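Local coordinates for probable GTP-binding protein engB (Pyrococcus horikoshii, PDB 2CXX) that probably binds and hydrolyses GTP as a magnesium-dependent GTPase of the EngB family, and is thought to be needed for normal cell division and septation, at residues E40-K44 and N45-I49; K62-Q65 and E66-D70; N176-F179 and E180-E184. All blocks are in the same frame, centred on the assembly; numbering follows the deposited sequence.

Interaction 1 (E40-K44 and N45-I49); sequences EIEWK and NHKII
K47 and E40 reach for one another across a beta hairpin, the two antiparallel strands 39-43 and 46-50 that form one edge of the GTPase sheet. From CB, the K47 chain bends at each later torsion and folds back over its neighbour strand. Its CD lies 3.6 Å from E40 CB and also rests near I41 O; CE then passes close to E40 OE1, and NZ ends 2.6 Å from E40 OE1 in a salt bridge. The ammonium meets that oxygen on its anti side, 28° out of the carboxylate plane. A water links NZ to E42 OE1 as well, so lysine suits a place between two glutamates at the exposed part of this face.

The opposite face carries I41, W43, H46 and I48. I48 CG1 lies beside the backbone N (chi1 -70°) and leads CD1 to W43 CE3, 3.6 Å away, while CG2 meets I41 CD1. Branched and aromatic groups fit here because helix 14-22 packs on I41, W43 and I48, and F179 of helix 171-184 meets the W43 and H46 rings. H46 is the polar member, its ND1 bonded to A2 N.

Reciprocal N-H to C=O hydrogen bonds between I41 and I48, and between W43 and H46, set the register. The first pair runs in the carbonyl planes; at the second, next to the type II' turn W43-H46, the donors stand above them. K44 takes a positive phi (51°) in that turn. A water bridges the turn's main chain, donating to K44 O and H46 O, 2.7 Å from each.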
loop_
_atom_site.group_PDB
_atom_site.type_symbol
_atom_site.label_atom_id
_atom_site.label_comp_id
_atom_site.label_asym_id
_atom_site.label_seq_id
_atom_site.Cartn_x
_atom_site.Cartn_y
_atom_site.Cartn_z
ATOM N N GLU A 40 5.211 -10.149 10.206
ATOM C CA GLU A 40 5.807 -9.025 10.951
ATOM C C GLU A 40 7.297 -8.953 10.681
ATOM O O GLU A 40 8.030 -9.969 10.663
ATOM C CB GLU A 40 5.565 -9.165 12.475
ATOM C CG GLU A 40 4.152 -8.829 12.826
ATOM C CD GLU A 40 3.853 -8.714 14.315
ATOM O OE1 GLU A 40 4.798 -8.603 15.159
ATOM O OE2 GLU A 40 2.649 -8.771 14.563
ATOM N N ILE A 41 7.739 -7.742 10.445
ATOM C CA ILE A 41 9.156 -7.467 10.146
ATOM C C ILE A 41 9.758 -6.455 11.141
ATOM O O ILE A 41 9.195 -5.365 11.372
ATOM C CB ILE A 41 9.265 -6.923 8.676
ATOM C CG1 ILE A 41 8.714 -7.965 7.695
ATOM C CG2 ILE A 41 10.744 -6.581 8.288
ATOM C CD1 ILE A 41 7.981 -7.263 6.509
ATOM N N GLU A 42 10.895 -6.803 11.735
ATOM C CA GLU A 42 11.575 -5.856 12.594
ATOM C C GLU A 42 12.359 -4.862 11.738
ATOM O O GLU A 42 13.182 -5.252 10.917
ATOM C CB GLU A 42 12.484 -6.584 13.567
ATOM C CG GLU A 42 11.671 -7.372 14.561
ATOM C CD GLU A 42 12.445 -8.425 15.326
ATOM O OE1 GLU A 42 11.839 -8.948 16.292
ATOM O OE2 GLU A 42 13.602 -8.741 14.983
ATOM N N TRP A 43 12.100 -3.570 11.903
ATOM C CA TRP A 43 12.774 -2.499 11.110
ATOM C C TRP A 43 13.447 -1.637 12.164
ATOM O O TRP A 43 12.889 -0.615 12.635
ATOM C CB TRP A 43 11.705 -1.672 10.335
ATOM C CG TRP A 43 12.272 -0.654 9.398
ATOM C CD1 TRP A 43 13.550 -0.608 8.904
ATOM C CD2 TRP A 43 11.572 0.433 8.799
ATOM N NE1 TRP A 43 13.678 0.435 8.024
ATOM C CE2 TRP A 43 12.481 1.093 7.938
ATOM C CE3 TRP A 43 10.265 0.896 8.897
ATOM C CZ2 TRP A 43 12.118 2.209 7.159
ATOM C CZ3 TRP A 43 9.894 2.009 8.117
ATOM C CH2 TRP A 43 10.837 2.643 7.256
ATOM N N LYS A 44 14.710 -1.984 12.439
ATOM C CA LYS A 44 15.450 -1.379 13.546
ATOM C C LYS A 44 14.543 -1.506 14.760
ATOM O O LYS A 44 14.158 -2.633 15.064
ATOM C CB LYS A 44 15.874 0.059 13.238
ATOM C CG LYS A 44 16.885 0.106 12.092
ATOM C CD LYS A 44 17.449 1.490 11.847
ATOM C CE LYS A 44 18.457 1.470 10.709
ATOM N NZ LYS A 44 19.254 2.755 10.657
ATOM N N ASN A 45 14.141 -0.404 15.420
ATOM C CA ASN A 45 13.312 -0.505 16.608
ATOM C C ASN A 45 11.804 -0.434 16.400
ATOM O O ASN A 45 11.029 -0.422 17.369
ATOM C CB ASN A 45 13.781 0.547 17.620
ATOM C CG ASN A 45 13.810 1.962 17.046
ATOM O OD1 ASN A 45 14.110 2.207 15.833
ATOM N ND2 ASN A 45 13.511 2.926 17.915
ATOM N N HIS A 46 11.408 -0.393 15.128
ATOM C CA HIS A 46 9.988 -0.316 14.686
ATOM C C HIS A 46 9.548 -1.648 14.116
ATOM O O HIS A 46 10.355 -2.553 13.909
ATOM C CB HIS A 46 9.835 0.748 13.623
ATOM C CG HIS A 46 10.199 2.099 14.116
ATOM N ND1 HIS A 46 9.470 2.766 15.076
ATOM C CD2 HIS A 46 11.271 2.874 13.845
ATOM C CE1 HIS A 46 10.079 3.903 15.373
ATOM N NE2 HIS A 46 11.176 3.990 14.639
ATOM N N LYS A 47 8.243 -1.768 13.878
ATOM C CA LYS A 47 7.697 -3.002 13.390
ATOM C C LYS A 47 6.894 -2.722 12.148
ATOM O O LYS A 47 6.062 -1.820 12.189
ATOM C CB LYS A 47 6.721 -3.539 14.464
ATOM C CG LYS A 47 5.835 -4.666 14.059
ATOM C CD LYS A 47 6.640 -5.909 13.676
ATOM C CE LYS A 47 7.585 -6.322 14.767
ATOM N NZ LYS A 47 6.903 -7.172 15.852
ATOM N N ILE A 48 7.141 -3.490 11.096
ATOM C CA ILE A 48 6.271 -3.445 9.917
ATOM C C ILE A 48 5.352 -4.682 9.979
ATOM O O ILE A 48 5.805 -5.780 10.259
ATOM C CB ILE A 48 7.099 -3.497 8.608
ATOM C CG1 ILE A 48 7.844 -2.161 8.488
ATOM C CG2 ILE A 48 6.173 -3.849 7.413
ATOM C CD1 ILE A 48 8.866 -1.990 7.295
ATOM N N ILE A 49 4.044 -4.472 9.783
ATOM C CA ILE A 49 3.117 -5.604 9.704
ATOM C C ILE A 49 2.678 -5.538 8.234
ATOM O O ILE A 49 2.088 -4.575 7.772
ATOM C CB ILE A 49 1.971 -5.505 10.719
ATOM C CG1 ILE A 49 2.556 -5.380 12.131
ATOM C CG2 ILE A 49 1.116 -6.774 10.613
ATOM C CD1 ILE A 49 1.540 -5.222 13.214
HETATM O O HOH W 1 9.335 -8.671 16.971
HETATM O O HOH W 2 11.848 -3.771 15.815
#

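Interaction 2 (K62-Q65 and E66-D70)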
loop_
_atom_site.group_PDB
_atom_site.type_symbol
_atom_site.label_atom_id
_atom_site.label_comp_id
_atom_site.label_asym_id
_atom_site.label_seq_id
_atom_site.Cartn_x
_atom_site.Cartn_y
_atom_site.Cartn_z
ATOM N N LYS A 62 -10.793 -16.873 -6.250
ATOM C CA LYS A 62 -11.339 -15.607 -5.816
ATOM C C LYS A 62 -12.004 -15.660 -4.436
ATOM O O LYS A 62 -12.123 -14.639 -3.817
ATOM C CB LYS A 62 -12.290 -15.039 -6.852
ATOM C CG LYS A 62 -13.680 -15.666 -6.903
ATOM C CD LYS A 62 -14.666 -14.536 -6.609
ATOM C CE LYS A 62 -16.132 -14.971 -6.646
ATOM N NZ LYS A 62 -17.037 -13.830 -6.238
ATOM N N GLU A 63 -12.410 -16.846 -3.970
ATOM C CA GLU A 63 -13.038 -17.003 -2.642
ATOM C C GLU A 63 -11.952 -16.820 -1.574
ATOM O O GLU A 63 -12.227 -16.332 -0.484
ATOM C CB GLU A 63 -13.611 -18.438 -2.436
ATOM C CG GLU A 63 -14.736 -18.897 -3.338
ATOM C CD GLU A 63 -14.346 -19.049 -4.803
ATOM O OE1 GLU A 63 -13.161 -19.284 -5.077
ATOM O OE2 GLU A 63 -15.255 -18.940 -5.673
ATOM N N VAL A 64 -10.726 -17.219 -1.887
ATOM C CA VAL A 64 -9.651 -17.145 -0.939
ATOM C C VAL A 64 -9.168 -15.712 -0.917
ATOM O O VAL A 64 -8.733 -15.192 0.119
ATOM C CB VAL A 64 -8.546 -18.144 -1.332
ATOM C CG1 VAL A 64 -7.405 -18.089 -0.362
ATOM C CG2 VAL A 64 -9.176 -19.582 -1.394
ATOM N N GLN A 65 -9.250 -15.091 -2.080
ATOM C CA GLN A 65 -8.926 -13.683 -2.259
ATOM C C GLN A 65 -9.836 -12.872 -1.308
ATOM O O GLN A 65 -9.362 -12.018 -0.577
ATOM C CB GLN A 65 -9.198 -13.308 -3.720
ATOM C CG GLN A 65 -8.667 -11.982 -4.163
ATOM C CD GLN A 65 -9.096 -11.655 -5.618
ATOM O OE1 GLN A 65 -9.591 -10.569 -5.890
ATOM N NE2 GLN A 65 -8.925 -12.590 -6.503
ATOM N N GLU A 66 -11.145 -13.139 -1.324
ATOM C CA GLU A 66 -12.066 -12.420 -0.431
ATOM C C GLU A 66 -11.790 -12.760 1.027
ATOM O O GLU A 66 -11.891 -11.887 1.911
ATOM C CB GLU A 66 -13.542 -12.749 -0.718
ATOM C CG GLU A 66 -14.481 -11.920 0.167
ATOM C CD GLU A 66 -15.946 -11.992 -0.198
ATOM O OE1 GLU A 66 -16.276 -11.881 -1.405
ATOM O OE2 GLU A 66 -16.781 -12.118 0.737
ATOM N N ARG A 67 -11.446 -14.009 1.299
ATOM C CA ARG A 67 -11.186 -14.391 2.690
ATOM C C ARG A 67 -9.983 -13.636 3.238
ATOM O O ARG A 67 -9.967 -13.208 4.388
ATOM C CB ARG A 67 -10.900 -15.884 2.851
ATOM C CG ARG A 67 -10.090 -16.084 4.121
ATOM C CD ARG A 67 -10.140 -17.417 4.780
ATOM N NE ARG A 67 -9.430 -18.447 4.057
ATOM C CZ ARG A 67 -8.739 -19.415 4.656
ATOM N NH1 ARG A 67 -8.650 -19.470 5.989
ATOM N NH2 ARG A 67 -8.168 -20.360 3.919
ATOM N N ILE A 68 -8.970 -13.526 2.404
ATOM C CA ILE A 68 -7.759 -12.804 2.768
ATOM C C ILE A 68 -8.096 -11.351 3.060
ATOM O O ILE A 68 -7.628 -10.787 4.059
ATOM C CB ILE A 68 -6.761 -12.871 1.601
ATOM C CG1 ILE A 68 -6.201 -14.275 1.522
ATOM C CG2 ILE A 68 -5.583 -11.889 1.818
ATOM C CD1 ILE A 68 -5.213 -14.489 0.354
ATOM N N LYS A 69 -8.873 -10.733 2.173
ATOM C CA LYS A 69 -9.260 -9.355 2.357
ATOM C C LYS A 69 -9.987 -9.190 3.697
ATOM O O LYS A 69 -9.740 -8.216 4.420
ATOM C CB LYS A 69 -10.134 -8.905 1.196
ATOM C CG LYS A 69 -10.741 -7.549 1.441
ATOM C CD LYS A 69 -11.886 -7.338 0.488
ATOM C CE LYS A 69 -12.741 -6.114 0.826
ATOM N NZ LYS A 69 -13.563 -5.816 -0.385
ATOM N N ASP A 70 -10.855 -10.148 4.048
ATOM C CA ASP A 70 -11.586 -10.107 5.328
ATOM C C ASP A 70 -10.671 -10.189 6.523
ATOM O O ASP A 70 -10.905 -9.525 7.515
ATOM C CB ASP A 70 -12.589 -11.283 5.486
ATOM C CG ASP A 70 -13.791 -11.161 4.556
ATOM O OD1 ASP A 70 -14.076 -10.059 4.012
ATOM O OD2 ASP A 70 -14.451 -12.209 4.378
HETATM O O HOH W 3 -15.677 -13.894 -3.694
#
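V64 and I68 sit one helical turn apart on the inward side of helix 62-79. I68 turns CG1 away from its carbonyl carbon (chi1 -72°), laying it against the preceding turn, 3.0 Å from V64 O; CD1 continues to 4.3 Å from V64 CG1, a loose apolar touch. Both side chains also meet R36, and I68 reaches P52, so branched aliphatic residues suit this face, where the helix rests on loops.

K62 and E66 project from another side of the helix. Their opposite charges are spaced i to i+4 but do not touch: K62 NZ and E66 OE1 stand 5.3 Å apart, joined by a water that accepts from the lysine and donates to the glutamate. Long, flexible chains are at home on such an exposed flank. Of the other lysine, K69, the charged end turns to a salt bridge with E113.

Along the axis, K62 O, E63 O, V64 O and Q65 O each receive an amide four residues on, the straightest being K69 N to Q65 O at 163°. The arrangement is that of an amphipathic alpha-helix; following the predicted GTP-binding segment D50-G53, the DxxG (G3) motif, it probably corresponds in position to the switch II region of P-loop GTPases.

Interaction 3 (N176-F179 and E180-E184)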
loop_
_atom_site.group_PDB
_atom_site.type_symbol
_atom_site.label_atom_id
_atom_site.label_comp_id
_atom_site.label_asym_id
_atom_site.label_seq_id
_atom_site.Cartn_x
_atom_site.Cartn_y
_atom_site.Cartn_z
ATOM N N ASN A 176 11.505 9.268 5.074
ATOM C CA ASN A 176 11.354 10.493 5.883
ATOM C C ASN A 176 9.898 10.798 6.160
ATOM O O ASN A 176 9.550 11.136 7.240
ATOM C CB ASN A 176 11.945 11.688 5.149
ATOM C CG ASN A 176 13.433 11.610 5.019
ATOM O OD1 ASN A 176 14.108 10.970 5.840
ATOM N ND2 ASN A 176 13.976 12.270 3.987
ATOM N N ARG A 177 9.046 10.662 5.145
ATOM C CA ARG A 177 7.603 10.896 5.329
ATOM C C ARG A 177 7.015 9.977 6.417
ATOM O O ARG A 177 6.263 10.401 7.278
ATOM C CB ARG A 177 6.866 10.675 3.989
ATOM C CG ARG A 177 5.338 11.008 3.944
ATOM C CD ARG A 177 4.976 12.454 3.669
ATOM N NE ARG A 177 5.082 13.232 4.893
ATOM C CZ ARG A 177 4.074 13.598 5.696
ATOM N NH1 ARG A 177 2.824 13.299 5.438
ATOM N NH2 ARG A 177 4.355 14.234 6.828
ATOM N N ILE A 178 7.298 8.690 6.336
ATOM C CA ILE A 178 6.815 7.728 7.293
ATOM C C ILE A 178 7.184 8.151 8.707
ATOM O O ILE A 178 6.347 8.145 9.600
ATOM C CB ILE A 178 7.439 6.358 7.015
ATOM C CG1 ILE A 178 6.836 5.811 5.751
ATOM C CG2 ILE A 178 7.270 5.414 8.220
ATOM C CD1 ILE A 178 7.459 4.459 5.376
ATOM N N PHE A 179 8.444 8.525 8.913
ATOM C CA PHE A 179 8.821 8.905 10.251
ATOM C C PHE A 179 8.287 10.222 10.687
ATOM O O PHE A 179 7.989 10.415 11.851
ATOM C CB PHE A 179 10.326 8.778 10.417
ATOM C CG PHE A 179 10.726 7.351 10.496
ATOM C CD1 PHE A 179 11.444 6.756 9.494
ATOM C CD2 PHE A 179 10.236 6.557 11.531
ATOM C CE1 PHE A 179 11.668 5.395 9.506
ATOM C CE2 PHE A 179 10.458 5.204 11.539
ATOM C CZ PHE A 179 11.175 4.624 10.519
ATOM N N GLU A 180 8.073 11.102 9.737
ATOM C CA GLU A 180 7.528 12.423 10.042
ATOM C C GLU A 180 6.069 12.213 10.482
ATOM O O GLU A 180 5.619 12.730 11.517
ATOM C CB GLU A 180 7.657 13.218 8.767
ATOM C CG GLU A 180 7.407 14.645 8.738
ATOM C CD GLU A 180 7.673 15.141 7.340
ATOM O OE1 GLU A 180 8.862 15.249 6.961
ATOM O OE2 GLU A 180 6.701 15.362 6.580
ATOM N N VAL A 181 5.305 11.439 9.710
ATOM C CA VAL A 181 3.922 11.164 10.112
ATOM C C VAL A 181 3.848 10.542 11.496
ATOM O O VAL A 181 2.993 10.940 12.295
ATOM C CB VAL A 181 3.180 10.221 9.143
ATOM C CG1 VAL A 181 1.787 9.843 9.751
ATOM C CG2 VAL A 181 3.050 10.893 7.793
ATOM N N ILE A 182 4.737 9.591 11.792
ATOM C CA ILE A 182 4.766 8.930 13.090
ATOM C C ILE A 182 5.010 9.931 14.227
ATOM O O ILE A 182 4.339 9.886 15.270
ATOM C CB ILE A 182 5.865 7.845 13.165
ATOM C CG1 ILE A 182 5.510 6.669 12.254
ATOM C CG2 ILE A 182 6.073 7.422 14.598
ATOM C CD1 ILE A 182 6.577 5.597 12.154
ATOM N N ARG A 183 5.977 10.818 14.033
ATOM C CA ARG A 183 6.251 11.812 15.055
ATOM C C ARG A 183 5.096 12.799 15.175
ATOM O O ARG A 183 4.606 13.021 16.277
ATOM C CB ARG A 183 7.506 12.606 14.730
ATOM C CG ARG A 183 8.836 11.895 14.928
ATOM C CD ARG A 183 9.945 12.954 14.780
ATOM N NE ARG A 183 9.523 13.869 13.721
ATOM C CZ ARG A 183 10.092 15.027 13.406
ATOM N NH1 ARG A 183 11.164 15.480 14.076
ATOM N NH2 ARG A 183 9.571 15.733 12.401
ATOM N N GLU A 184 4.682 13.402 14.053
ATOM C CA GLU A 184 3.590 14.381 14.065
ATOM C C GLU A 184 2.394 13.809 14.803
ATOM O O GLU A 184 1.704 14.544 15.522
ATOM C CB GLU A 184 3.170 14.806 12.646
ATOM C CG GLU A 184 2.859 13.637 11.761
ATOM C CD GLU A 184 1.678 13.843 10.858
ATOM O OE1 GLU A 184 1.813 14.544 9.815
ATOM O OE2 GLU A 184 0.609 13.281 11.194
#
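The C-terminal helix 171-184 of the G domain carries a salt-bridge network on one flank and an apolar ridge on another. R177 bends at chi2 and chi3, swinging its guanidinium forward along the helix, toward the C-terminal end, to E180. R177 NH2 lies 2.6 Å from E180 OE2, which it meets on the anti side, and R177 NE adds a weak bond to the same oxygen. The two flat groups are turned 48° from each other. V181 CG2 sits over one guanidinium face, 3.3 Å above its plane but offset toward the rim, nearest NH1, while R177 NH1 is taken by K158 O. Arginine suits this place because it can be gripped through several N-H groups while a methyl packs against its face.

On the apolar side, I182 CD1 touches both I178 CG2 and F179 CD2, the latter at 3.8 Å. These side chains run side by side in the same direction. I178 and V181 are buried against strands 85-91 and 125-130, a place that suits branched aliphatic side chains.

Four backbone N-H to C=O hydrogen bonds join the turns, V181 N to R177 O being almost straight at 177°. At the far end of the network, E184 OE1 makes a long ion pair with R177 NH2, 3.9 Å away.

Along the chain the three contacts come in series, hairpin 40-49 first, then helix 62-79, then the C-terminal helix 171-184, all within the EngB-type G domain. Interactions 1 and 3 are neighbours, their centres 15 Å apart: F179 packs its ring against H46, with F179 CE2 3.4 Å from H46 CD2, and against W43, so the last helix is fastened to the edge hairpin of the sheet. Interaction 2 stands apart, its centre 25 Å from interaction 1 and 31 Å from interaction 3, on the opposite side of the chain's centre from the latter. It follows the hairpin through the predicted GTP-binding segment 50-53; the side chain of I68 lies about 12 Å from the bound GDP, and that of I41 about 10 Å.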